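Lysyl oxidase (Pichia pastoris, PDB 1W7C) probably oxidises primary amines, including peptidyl lysine side chains, to aldehydes by means of a copper ion and a topaquinone cofactor. Local coordinates at residues 48-53 against 136-141; 173-178 against 187-192; 453-458 against 668-673; 491-496 against 595-600. One frame throughout, in Å; residues are numbered along the deposited sequence. Where two conformers were deposited one is given.

Followed from the N terminus, the chain first closes contact 1, where the loop before strand 53-61 meets helix 136-150 across 82 intervening residues. Contact 2 comes next in series and is local: it pairs the two strands of the hairpin 170-180 and 187-195. The two touch, Lys138 CD lying 3.8 Å from Gln178 OE1. Contact 3 then closes a long loop in the enzyme domain by pairing strand 452-458 with strand 670-678. Contact 4 is nested inside that loop and joins strand 488-498 to the loop before strand 602-606. Contacts 3 and 4 also touch, Val454 CG1 lying 3.5 Å from Tyr494 CE2. The nearest atoms of contacts 2 and 4 are about 8 Å apart.

Contact 1. Residues 48-53 against 136-141; sequences ADFFSN and RIKSAA
Phe50 pushes its ring against the first turns of helix 136-150, and here the packing is tight. CZ meets Ala141 CB at 3.5 Å, while CD2 touches Ile137 CG2 at 3.7 Å, so two side chains one helical turn apart meet the ring obliquely from the same side. Between them the helix backbone itself comes up to the rim: Lys138 CA lies in the ring plane, 3.7 Å from Phe50 CE2. Phe129 meets the same ring edge-to-face, and its own ring receives the Lys138 ammonium in a cation-pi contact. Ile137 uses both branches. CG2, set anti to the backbone N, touches the phenyl ring, whereas CD1 reaches Ala48 O at 3.6 Å. The loop that presents Phe50 is a type I beta turn from Asp49 to Ser52 with an Asx turn built into it: Phe51 N donates to Asp49 OD1 (2.9 Å), and Asp49 N donates to Ser52 OG at 3.0 Å with an almost straight angle of 169°. An alanine at Phe50 would remove the whole ring and is likely to leave a gap beside Ile137 CG2 and Ala141 CB. The opposite side of the turn is loose and solvent-facing. Asp49 directs its beta carbon away from the helix and touches it through its backbone, CA lying 3.9 Å from Ile137 CG2, its side chain about 7 Å (nearest atoms) from an N-acetylglucosamine.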
loop_
_atom_site.group_PDB
_atom_site.type_symbol
_atom_site.label_atom_id
_atom_site.label_comp_id
_atom_site.label_asym_id
_atom_site.label_seq_id
_atom_site.Cartn_x
_atom_site.Cartn_y
_atom_site.Cartn_z
ATOM N N ALA A 48 14.022 26.543 38.927
ATOM C CA ALA A 48 15.236 26.644 38.156
ATOM C C ALA A 48 15.198 27.785 37.139
ATOM O O ALA A 48 14.136 28.189 36.663
ATOM C CB ALA A 48 15.520 25.306 37.444
ATOM N N ASP A 49 16.380 28.294 36.818
ATOM C CA ASP A 49 16.567 29.226 35.714
ATOM C C ASP A 49 17.856 28.854 34.969
ATOM O O ASP A 49 18.432 27.805 35.228
ATOM C CB ASP A 49 16.525 30.695 36.213
ATOM C CG ASP A 49 17.661 31.063 37.139
ATOM O OD1 ASP A 49 18.743 30.445 37.118
ATOM O OD2 ASP A 49 17.559 32.031 37.910
ATOM N N PHE A 50 18.301 29.704 34.047
ATOM C CA PHE A 50 19.455 29.392 33.209
ATOM C C PHE A 50 20.784 29.316 33.980
ATOM O O PHE A 50 21.815 28.930 33.408
ATOM C CB PHE A 50 19.622 30.446 32.101
ATOM C CG PHE A 50 18.494 30.520 31.084
ATOM C CD1 PHE A 50 18.176 31.752 30.526
ATOM C CD2 PHE A 50 17.807 29.399 30.628
ATOM C CE1 PHE A 50 17.178 31.878 29.563
ATOM C CE2 PHE A 50 16.800 29.512 29.664
ATOM C CZ PHE A 50 16.511 30.749 29.109
ATOM N N PHE A 51 20.769 29.690 35.258
ATOM C CA PHE A 51 21.980 29.699 36.067
ATOM C C PHE A 51 21.967 28.603 37.130
ATOM O O PHE A 51 22.927 28.448 37.896
ATOM C CB PHE A 51 22.166 31.086 36.682
ATOM C CG PHE A 51 22.314 32.164 35.646
ATOM C CD1 PHE A 51 21.204 32.891 35.233
ATOM C CD2 PHE A 51 23.541 32.391 35.012
ATOM C CE1 PHE A 51 21.313 33.868 34.264
ATOM C CE2 PHE A 51 23.655 33.349 34.013
ATOM C CZ PHE A 51 22.545 34.098 33.643
ATOM N N SER A 52 20.867 27.840 37.161
ATOM C CA SER A 52 20.745 26.665 38.016
ATOM C C SER A 52 21.327 25.432 37.353
ATOM O O SER A 52 21.627 25.435 36.159
ATOM C CB SER A 52 19.271 26.338 38.297
ATOM O OG SER A 52 18.498 27.439 38.688
ATOM N N ASN A 53 21.436 24.361 38.130
ATOM C CA ASN A 53 21.591 23.015 37.574
ATOM C C ASN A 53 20.314 22.266 37.824
ATOM O O ASN A 53 19.738 22.383 38.904
ATOM C CB ASN A 53 22.718 22.225 38.247
ATOM C CG ASN A 53 23.997 23.013 38.398
ATOM O OD1 ASN A 53 24.417 23.729 37.494
ATOM N ND2 ASN A 53 24.660 22.844 39.551
ATOM N N ARG A 136 11.739 23.252 29.415
ATOM C CA ARG A 136 10.675 23.991 30.107
ATOM C C ARG A 136 11.166 25.386 30.492
ATOM O O ARG A 136 10.414 26.353 30.432
ATOM C CB ARG A 136 10.200 23.254 31.344
ATOM C CG ARG A 136 9.364 22.063 31.012
ATOM C CD ARG A 136 8.741 21.385 32.192
ATOM N NE ARG A 136 7.936 20.265 31.722
ATOM C CZ ARG A 136 7.450 19.311 32.490
ATOM N NH1 ARG A 136 7.637 19.334 33.804
ATOM N NH2 ARG A 136 6.735 18.338 31.937
ATOM N N ILE A 137 12.425 25.469 30.888
ATOM C CA ILE A 137 13.025 26.732 31.351
ATOM C C ILE A 137 13.185 27.727 30.192
ATOM O O ILE A 137 12.783 28.893 30.299
ATOM C CB ILE A 137 14.369 26.440 32.076
ATOM C CG1 ILE A 137 14.166 25.504 33.290
ATOM C CG2 ILE A 137 15.041 27.747 32.495
ATOM C CD1 ILE A 137 13.038 25.885 34.180
ATOM N N LYS A 138 13.721 27.258 29.070
ATOM C CA LYS A 138 13.878 28.122 27.904
ATOM C C LYS A 138 12.528 28.510 27.300
ATOM O O LYS A 138 12.367 29.654 26.873
ATOM C CB LYS A 138 14.776 27.487 26.845
ATOM C CG LYS A 138 15.107 28.413 25.694
ATOM C CD LYS A 138 16.382 28.003 24.987
ATOM C CE LYS A 138 17.626 28.542 25.683
ATOM N NZ LYS A 138 18.914 27.930 25.193
ATOM N N SER A 139 11.577 27.578 27.252
ATOM C CA SER A 139 10.217 27.893 26.766
ATOM C C SER A 139 9.574 29.000 27.593
ATOM O O SER A 139 8.961 29.920 27.051
ATOM C CB SER A 139 9.345 26.647 26.800
ATOM O OG SER A 139 9.802 25.775 25.801
ATOM N N ALA A 140 9.722 28.909 28.903
ATOM C CA ALA A 140 9.131 29.898 29.800
ATOM C C ALA A 140 9.784 31.270 29.624
ATOM O O ALA A 140 9.103 32.285 29.613
ATOM C CB ALA A 140 9.233 29.443 31.265
ATOM N N ALA A 141 11.100 31.288 29.451
ATOM C CA ALA A 141 11.834 32.534 29.226
ATOM C C ALA A 141 11.382 33.201 27.920
ATOM O O ALA A 141 11.190 34.414 27.859
ATOM C CB ALA A 141 13.319 32.284 29.195
#

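Contact 2. Residues 173-178 against 187-192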
loop_
_atom_site.group_PDB
_atom_site.type_symbol
_atom_site.label_atom_id
_atom_site.label_comp_id
_atom_site.label_asym_id
_atom_site.label_seq_id
_atom_site.Cartn_x
_atom_site.Cartn_y
_atom_site.Cartn_z
ATOM N N HIS A 173 3.845 32.893 19.489
ATOM C CA HIS A 173 4.750 31.765 19.721
ATOM C C HIS A 173 5.855 31.735 18.647
ATOM O O HIS A 173 5.814 32.473 17.670
ATOM C CB HIS A 173 3.962 30.450 19.718
ATOM C CG HIS A 173 3.166 30.240 18.476
ATOM N ND1 HIS A 173 3.534 29.346 17.503
ATOM C CD2 HIS A 173 2.031 30.831 18.032
ATOM C CE1 HIS A 173 2.670 29.397 16.504
ATOM N NE2 HIS A 173 1.749 30.294 16.799
ATOM N N SER A 174 6.862 30.913 18.896
ATOM C CA SER A 174 8.141 30.946 18.201
ATOM C C SER A 174 8.303 29.733 17.273
ATOM O O SER A 174 7.899 28.615 17.597
ATOM C CB SER A 174 9.266 30.950 19.246
ATOM O OG SER A 174 9.226 32.117 20.044
ATOM N N ALA A 175 8.973 29.956 16.148
ATOM C CA ALA A 175 9.267 28.917 15.150
ATOM C C ALA A 175 10.391 28.016 15.639
ATOM O O ALA A 175 11.283 28.450 16.379
ATOM C CB ALA A 175 9.647 29.543 13.840
ATOM N N ALA A 176 10.310 26.748 15.255
ATOM C CA ALA A 176 11.332 25.762 15.600
ATOM C C ALA A 176 11.904 25.184 14.315
ATOM O O ALA A 176 11.139 24.777 13.422
ATOM C CB ALA A 176 10.733 24.654 16.437
ATOM N N PRO A 177 13.226 25.055 14.226
ATOM C CA PRO A 177 14.177 25.351 15.312
ATOM C C PRO A 177 14.533 26.832 15.425
ATOM O O PRO A 177 14.213 27.666 14.574
ATOM C CB PRO A 177 15.418 24.574 14.868
ATOM C CG PRO A 177 15.369 24.675 13.366
ATOM C CD PRO A 177 13.902 24.470 13.053
ATOM N N GLN A 178 15.193 27.147 16.535
ATOM C CA GLN A 178 15.912 28.417 16.665
ATOM C C GLN A 178 17.060 28.468 15.664
ATOM O O GLN A 178 17.446 27.421 15.107
ATOM C CB GLN A 178 16.419 28.554 18.121
ATOM C CG GLN A 178 15.285 28.560 19.159
ATOM C CD GLN A 178 15.764 28.523 20.572
ATOM O OE1 GLN A 178 14.947 28.610 21.475
ATOM N NE2 GLN A 178 17.080 28.387 20.776
ATOM N N THR A 187 21.927 34.074 18.349
ATOM C CA THR A 187 20.800 33.176 18.254
ATOM C C THR A 187 19.557 34.002 18.081
ATOM O O THR A 187 19.218 34.816 18.939
ATOM C CB THR A 187 20.706 32.313 19.515
ATOM O OG1 THR A 187 21.957 31.627 19.688
ATOM C CG2 THR A 187 19.559 31.255 19.426
ATOM N N VAL A 188 18.879 33.775 16.959
ATOM C CA VAL A 188 17.626 34.450 16.657
ATOM C C VAL A 188 16.504 33.446 16.446
ATOM O O VAL A 188 16.719 32.240 16.371
ATOM C CB VAL A 188 17.770 35.406 15.449
ATOM C CG1 VAL A 188 18.902 36.370 15.678
ATOM C CG2 VAL A 188 17.988 34.608 14.157
ATOM N N ASP A 189 15.294 33.962 16.373
ATOM C CA ASP A 189 14.129 33.108 16.194
ATOM C C ASP A 189 12.991 33.959 15.631
ATOM O O ASP A 189 12.891 35.150 15.935
ATOM C CB ASP A 189 13.768 32.480 17.568
ATOM C CG ASP A 189 12.890 31.259 17.493
ATOM O OD1 ASP A 189 12.615 30.734 16.373
ATOM O OD2 ASP A 189 12.462 30.711 18.545
ATOM N N TYR A 190 12.184 33.350 14.789
ATOM C CA TYR A 190 11.008 33.988 14.243
ATOM C C TYR A 190 9.782 33.496 15.016
ATOM O O TYR A 190 9.846 32.543 15.780
ATOM C CB TYR A 190 10.870 33.667 12.756
ATOM C CG TYR A 190 11.898 34.376 11.887
ATOM C CD1 TYR A 190 13.150 33.825 11.670
ATOM C CD2 TYR A 190 11.624 35.594 11.277
ATOM C CE1 TYR A 190 14.082 34.459 10.875
ATOM C CE2 TYR A 190 12.557 36.234 10.452
ATOM C CZ TYR A 190 13.779 35.655 10.254
ATOM O OH TYR A 190 14.681 36.299 9.435
ATOM N N GLY A 191 8.669 34.171 14.808
ATOM C CA GLY A 191 7.425 33.811 15.452
ATOM C C GLY A 191 6.211 34.388 14.767
ATOM O O GLY A 191 6.332 35.188 13.823
ATOM N N THR A 192 5.043 33.920 15.209
ATOM C CA THR A 192 3.789 34.432 14.691
ATOM C C THR A 192 2.722 34.395 15.751
ATOM O O THR A 192 2.982 33.973 16.884
ATOM C CB THR A 192 3.358 33.633 13.431
ATOM O OG1 THR A 192 2.317 34.340 12.743
ATOM C CG2 THR A 192 2.781 32.247 13.791
HETATM O O HOH W 1 13.365 30.498 13.558
#
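His173 and Thr192 form an antiparallel hydrogen-bonded pair, with His173 N to Thr192 O at 2.9 Å and the return bond from Thr192 N to His173 O at 3.0 Å, and the non-hydrogen-bonded pair Ser174-Gly191 follows it in this beta hairpin. One more backbone bond, Ala175 N to Tyr190 O, is nearly straight at 176° although its donor stands 34° from the carbonyl plane. The first strand then bows outward through the cis peptide before Pro177, and pairing resumes where Val188 bonds to Leu179. Asp189 fills the bow. Its chi1 of -161° turns CG away from the backbone N, and the carboxylate extends toward the departing strand, bringing OD1 to 2.6 Å from Ala175 O; two oxygens this close would be explained if the acid carried a proton. The other oxygen, OD2, is 3.3 Å from Ser174 CB and makes a salt bridge to Lys142, which comes from helix 136-150. Lys142 also bonds Gln178 OE1, so one ammonium spans both strands of the hairpin. At the other end His173 and Thr192 lie side by side and point the same way, with His173 NE2 3.7 Å from Thr192 CG2 and bonded to Asn194. The bow is also bridged by a water that lies 3.1 Å from Pro177 O and 2.9 Å from Asp189 OD1.

Contact 3. Residues 453-458 against 668-673; sequences EVSVRA and TAHASF
Val454 and Phe673 open a run of backbone bonds that zips the two strands together. Val454 N to Phe673 O, Phe673 N to Val454 O, and the same reciprocal couple between Val456 and Ala671 all measure 2.9 Å, and Ala458 N to Ala669 O adds a fifth. CA-H...O contacts lie between them, for example Ser672 CA to Val454 O at 3.1 Å. Apolar packing occupies the face bearing Val454, Val456, Ala671 and Phe673. There Val454 CB sits over the Phe673 ring in a CH-pi contact, 3.9 Å from the centroid, because Phe673 holds CG between its backbone N and carbonyl carbon (chi1 62°) and so lays the ring alongside the valine. The strand axes run at 169°, an antiparallel pairing within the beta-sheet core of the copper amine oxidase enzyme domain, and the Ala458 side chain at its end lies about 6 Å from the copper ion (nearest atoms). The other face is polar. The guanidinium of Arg457 lies flat on the His670 imidazole, centres 3.6 Å apart and planes at 4°; NH1 bonds Phe666 O, and Tyr408 of the second subunit makes a cation-pi contact with the same arginine. A methionine in place of Arg457 would probably leave the imidazole face without its flat, charged cover and Phe666 O without this donor. Water 2 joins Ser455 OG (2.6 Å) to His670 NE2 (3.0 Å).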
loop_
_atom_site.group_PDB
_atom_site.type_symbol
_atom_site.label_atom_id
_atom_site.label_comp_id
_atom_site.label_asym_id
_atom_site.label_seq_id
_atom_site.Cartn_x
_atom_site.Cartn_y
_atom_site.Cartn_z
ATOM N N GLU A 453 5.402 -5.981 8.162
ATOM C CA GLU A 453 5.145 -4.702 7.519
ATOM C C GLU A 453 5.180 -3.614 8.597
ATOM O O GLU A 453 4.489 -3.744 9.625
ATOM C CB GLU A 453 3.768 -4.715 6.852
ATOM C CG GLU A 453 3.404 -3.404 6.170
ATOM C CD GLU A 453 1.926 -3.340 5.811
ATOM O OE1 GLU A 453 1.637 -3.421 4.607
ATOM O OE2 GLU A 453 1.048 -3.251 6.730
ATOM N N VAL A 454 5.936 -2.561 8.285
ATOM C CA VAL A 454 6.103 -1.386 9.114
ATOM C C VAL A 454 5.358 -0.253 8.416
ATOM O O VAL A 454 5.620 0.011 7.241
ATOM C CB VAL A 454 7.575 -1.052 9.265
ATOM C CG1 VAL A 454 7.764 0.250 10.036
ATOM C CG2 VAL A 454 8.330 -2.156 9.914
ATOM N N SER A 455 4.457 0.424 9.135
ATOM C CA SER A 455 3.729 1.507 8.505
ATOM C C SER A 455 3.465 2.663 9.439
ATOM O O SER A 455 3.482 2.532 10.677
ATOM C CB SER A 455 2.414 1.006 7.937
ATOM O OG SER A 455 1.509 0.628 8.937
ATOM N N VAL A 456 3.184 3.803 8.825
ATOM C CA VAL A 456 2.734 4.983 9.530
ATOM C C VAL A 456 1.593 5.628 8.753
ATOM O O VAL A 456 1.575 5.591 7.517
ATOM C CB VAL A 456 3.892 5.992 9.754
ATOM C CG1 VAL A 456 4.454 6.516 8.459
ATOM C CG2 VAL A 456 3.486 7.135 10.643
ATOM N N ARG A 457 0.648 6.207 9.496
ATOM C CA ARG A 457 -0.378 7.069 8.921
ATOM C C ARG A 457 -0.421 8.349 9.750
ATOM O O ARG A 457 -0.211 8.311 10.960
ATOM C CB ARG A 457 -1.751 6.387 8.948
ATOM C CG ARG A 457 -1.780 5.075 8.139
ATOM C CD ARG A 457 -3.090 4.370 8.279
ATOM N NE ARG A 457 -3.176 3.136 7.498
ATOM C CZ ARG A 457 -3.497 3.081 6.201
ATOM N NH1 ARG A 457 -3.790 4.162 5.518
ATOM N NH2 ARG A 457 -3.567 1.899 5.586
ATOM N N ALA A 458 -0.733 9.469 9.124
ATOM C CA ALA A 458 -0.828 10.751 9.834
ATOM C C ALA A 458 -2.269 11.311 9.765
ATOM O O ALA A 458 -3.023 11.128 8.767
ATOM C CB ALA A 458 0.132 11.734 9.235
ATOM N N THR A 668 -5.390 8.209 3.341
ATOM C CA THR A 668 -4.572 8.671 2.237
ATOM C C THR A 668 -3.252 9.308 2.633
ATOM O O THR A 668 -2.545 9.816 1.765
ATOM C CB THR A 668 -5.395 9.658 1.392
ATOM O OG1 THR A 668 -6.029 10.641 2.223
ATOM C CG2 THR A 668 -6.538 8.953 0.662
ATOM N N ALA A 669 -2.930 9.298 3.918
ATOM C CA ALA A 669 -1.648 9.783 4.440
ATOM C C ALA A 669 -0.894 8.604 5.047
ATOM O O ALA A 669 -0.769 8.510 6.246
ATOM C CB ALA A 669 -1.882 10.886 5.491
ATOM N N HIS A 670 -0.432 7.714 4.181
ATOM C CA HIS A 670 0.058 6.377 4.549
ATOM C C HIS A 670 1.397 6.108 3.905
ATOM O O HIS A 670 1.629 6.473 2.752
ATOM C CB HIS A 670 -0.891 5.373 3.961
ATOM C CG HIS A 670 -0.575 3.933 4.259
ATOM N ND1 HIS A 670 -0.657 2.961 3.289
ATOM C CD2 HIS A 670 -0.194 3.292 5.396
ATOM C CE1 HIS A 670 -0.339 1.789 3.804
ATOM N NE2 HIS A 670 -0.062 1.957 5.083
ATOM N N ALA A 671 2.269 5.467 4.661
ATOM C CA ALA A 671 3.561 5.032 4.146
ATOM C C ALA A 671 3.912 3.695 4.796
ATOM O O ALA A 671 3.556 3.445 5.950
ATOM C CB ALA A 671 4.614 6.063 4.440
ATOM N N SER A 672 4.587 2.814 4.039
ATOM C CA SER A 672 4.863 1.477 4.609
ATOM C C SER A 672 6.051 0.859 3.872
ATOM O O SER A 672 6.372 1.211 2.726
ATOM C CB SER A 672 3.667 0.532 4.489
ATOM O OG SER A 672 3.398 0.216 3.116
ATOM N N PHE A 673 6.692 -0.105 4.530
ATOM C CA PHE A 673 7.625 -0.999 3.843
ATOM C C PHE A 673 7.453 -2.398 4.460
ATOM O O PHE A 673 6.915 -2.553 5.564
ATOM C CB PHE A 673 9.098 -0.584 3.913
ATOM C CG PHE A 673 9.684 -0.543 5.316
ATOM C CD1 PHE A 673 10.323 -1.645 5.871
ATOM C CD2 PHE A 673 9.658 0.627 6.041
ATOM C CE1 PHE A 673 10.889 -1.581 7.128
ATOM C CE2 PHE A 673 10.236 0.706 7.288
ATOM C CZ PHE A 673 10.867 -0.409 7.839
HETATM O O HOH W 2 -0.609 0.181 7.485
#

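Contact 4. Residues 491-496 against 595-600; sequences VLNYKV and QNWARS
Strand 488-498 of the copper amine oxidase enzyme domain, which begins with the copper ligands His488 and His490, meets Trp597 of the loop before strand 602-606 through Val491 and Asn493. The indole is packed on both faces. Asn493 CB lies over one face of its six-membered ring, 3.7 Å from the centroid and 21° off the normal, a CH-pi contact whose closest pair is Asn493 CB to Trp597 CE3 at 3.4 Å. On the opposite face sits Ala598 CB, displaced toward the rim. The strand backbone approaches the edge, with Val491 O near the ring plane at 3.5 Å from Trp597 CH2, and Val491 CG1 touches Trp597 CZ3 at 3.7 Å. With Trp597 CG held between the backbone N and the carbonyl carbon (chi1 55°), the indole projects toward the strand, past the asparagine and valine that come the other way. The Asn493 amide, turned 42° from the indole plane, is satisfied elsewhere: OD1 bonds Ser614 and ND2 bonds Asn649 OD1. Asn649, from the adjacent strand 642-654, also gives its own amide N-H groups to Trp597 O and Ser600 O, so it links strand and loop through three hydrogen bonds. Rotation of the indole is further limited at its pyrrole side, where Trp597 NE1 donates to Gln595 OE1 at 2.8 Å, in the carbonyl plane.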
loop_
_atom_site.group_PDB
_atom_site.type_symbol
_atom_site.label_atom_id
_atom_site.label_comp_id
_atom_site.label_asym_id
_atom_site.label_seq_id
_atom_site.Cartn_x
_atom_site.Cartn_y
_atom_site.Cartn_z
ATOM N N VAL A 491 9.077 13.083 6.979
ATOM C CA VAL A 491 10.013 11.996 6.716
ATOM C C VAL A 491 10.345 11.313 8.034
ATOM O O VAL A 491 10.546 11.991 9.056
ATOM C CB VAL A 491 11.301 12.413 5.966
ATOM C CG1 VAL A 491 11.946 11.187 5.311
ATOM C CG2 VAL A 491 11.033 13.488 4.934
ATOM N N LEU A 492 10.359 9.995 8.037
ATOM C CA LEU A 492 10.545 9.158 9.241
ATOM C C LEU A 492 11.707 8.212 8.933
ATOM O O LEU A 492 11.728 7.618 7.860
ATOM C CB LEU A 492 9.300 8.302 9.567
ATOM C CG LEU A 492 8.061 9.007 10.030
ATOM C CD1 LEU A 492 7.275 9.539 8.858
ATOM C CD2 LEU A 492 7.191 8.065 10.874
ATOM N N ASN A 493 12.618 8.032 9.883
ATOM C CA ASN A 493 13.757 7.124 9.763
ATOM C C ASN A 493 13.558 5.945 10.696
ATOM O O ASN A 493 13.271 6.133 11.877
ATOM C CB ASN A 493 15.059 7.835 10.130
ATOM C CG ASN A 493 16.272 7.011 9.847
ATOM O OD1 ASN A 493 16.989 6.624 10.774
ATOM N ND2 ASN A 493 16.568 6.773 8.554
ATOM N N TYR A 494 13.752 4.740 10.156
ATOM C CA TYR A 494 13.751 3.519 10.946
ATOM C C TYR A 494 15.117 2.835 10.879
ATOM O O TYR A 494 15.674 2.610 9.821
ATOM C CB TYR A 494 12.707 2.548 10.411
ATOM C CG TYR A 494 11.259 2.989 10.585
ATOM C CD1 TYR A 494 10.693 3.873 9.677
ATOM C CD2 TYR A 494 10.478 2.525 11.616
ATOM C CE1 TYR A 494 9.377 4.294 9.837
ATOM C CE2 TYR A 494 9.192 2.918 11.774
ATOM C CZ TYR A 494 8.637 3.803 10.869
ATOM O OH TYR A 494 7.314 4.180 10.997
ATOM N N LYS A 495 15.629 2.462 12.046
ATOM C CA LYS A 495 16.813 1.618 12.144
ATOM C C LYS A 495 16.355 0.170 12.045
ATOM O O LYS A 495 15.594 -0.303 12.905
ATOM C CB LYS A 495 17.532 1.866 13.459
ATOM C CG LYS A 495 18.856 1.161 13.581
ATOM C CD LYS A 495 19.424 1.364 14.983
ATOM C CE LYS A 495 20.838 0.778 15.147
ATOM N NZ LYS A 495 21.254 0.896 16.589
ATOM N N VAL A 496 16.760 -0.520 10.983
ATOM C CA VAL A 496 16.332 -1.879 10.714
ATOM C C VAL A 496 17.588 -2.744 10.713
ATOM O O VAL A 496 18.263 -2.921 9.682
ATOM C CB VAL A 496 15.589 -1.970 9.343
ATOM C CG1 VAL A 496 15.059 -3.364 9.106
ATOM C CG2 VAL A 496 14.442 -0.962 9.239
ATOM N N GLN A 595 19.715 16.528 10.200
ATOM C CA GLN A 595 18.774 15.512 9.713
ATOM C C GLN A 595 19.270 14.925 8.393
ATOM O O GLN A 595 18.488 14.727 7.454
ATOM C CB GLN A 595 17.379 16.095 9.546
ATOM C CG GLN A 595 16.820 16.770 10.775
ATOM C CD GLN A 595 16.542 15.841 11.916
ATOM O OE1 GLN A 595 16.716 14.616 11.812
ATOM N NE2 GLN A 595 15.998 16.404 13.015
ATOM N N ASN A 596 20.561 14.600 8.319
ATOM C CA ASN A 596 21.185 14.232 7.049
ATOM C C ASN A 596 20.827 12.848 6.490
ATOM O O ASN A 596 21.170 12.517 5.390
ATOM C CB ASN A 596 22.691 14.380 7.160
ATOM C CG ASN A 596 23.156 15.817 7.197
ATOM O OD1 ASN A 596 22.502 16.706 6.624
ATOM N ND2 ASN A 596 24.347 16.035 7.773
ATOM N N TRP A 597 20.102 12.049 7.274
ATOM C CA TRP A 597 19.547 10.772 6.856
ATOM C C TRP A 597 18.342 10.904 5.930
ATOM O O TRP A 597 17.966 9.922 5.307
ATOM C CB TRP A 597 19.089 9.981 8.118
ATOM C CG TRP A 597 18.135 10.739 8.977
ATOM C CD1 TRP A 597 18.482 11.570 9.993
ATOM C CD2 TRP A 597 16.756 10.915 8.761
ATOM N NE1 TRP A 597 17.377 12.219 10.462
ATOM C CE2 TRP A 597 16.296 11.825 9.717
ATOM C CE3 TRP A 597 15.818 10.333 7.892
ATOM C CZ2 TRP A 597 14.956 12.188 9.818
ATOM C CZ3 TRP A 597 14.476 10.681 8.026
ATOM C CH2 TRP A 597 14.069 11.594 8.978
ATOM N N ALA A 598 17.752 12.103 5.831
ATOM C CA ALA A 598 16.421 12.255 5.220
ATOM C C ALA A 598 16.442 12.563 3.718
ATOM O O ALA A 598 15.419 12.826 3.133
ATOM C CB ALA A 598 15.622 13.285 5.973
ATOM N N ARG A 599 17.612 12.427 3.101
ATOM C CA ARG A 599 17.873 12.878 1.747
ATOM C C ARG A 599 17.845 11.794 0.665
ATOM O O ARG A 599 17.883 12.145 -0.515
ATOM C CB ARG A 599 19.235 13.569 1.688
ATOM C CG ARG A 599 20.419 12.706 2.142
ATOM C CD ARG A 599 21.700 13.487 2.232
ATOM N NE ARG A 599 22.774 12.713 2.883
ATOM C CZ ARG A 599 23.564 11.876 2.250
ATOM N NH1 ARG A 599 23.493 11.705 0.944
ATOM N NH2 ARG A 599 24.495 11.247 2.932
ATOM N N SER A 600 17.748 10.525 1.087
ATOM C CA SER A 600 17.641 9.388 0.179
ATOM C C SER A 600 16.616 8.452 0.766
ATOM O O SER A 600 16.205 8.616 1.902
ATOM C CB SER A 600 18.989 8.673 0.040
ATOM O OG SER A 600 19.939 9.621 -0.440
#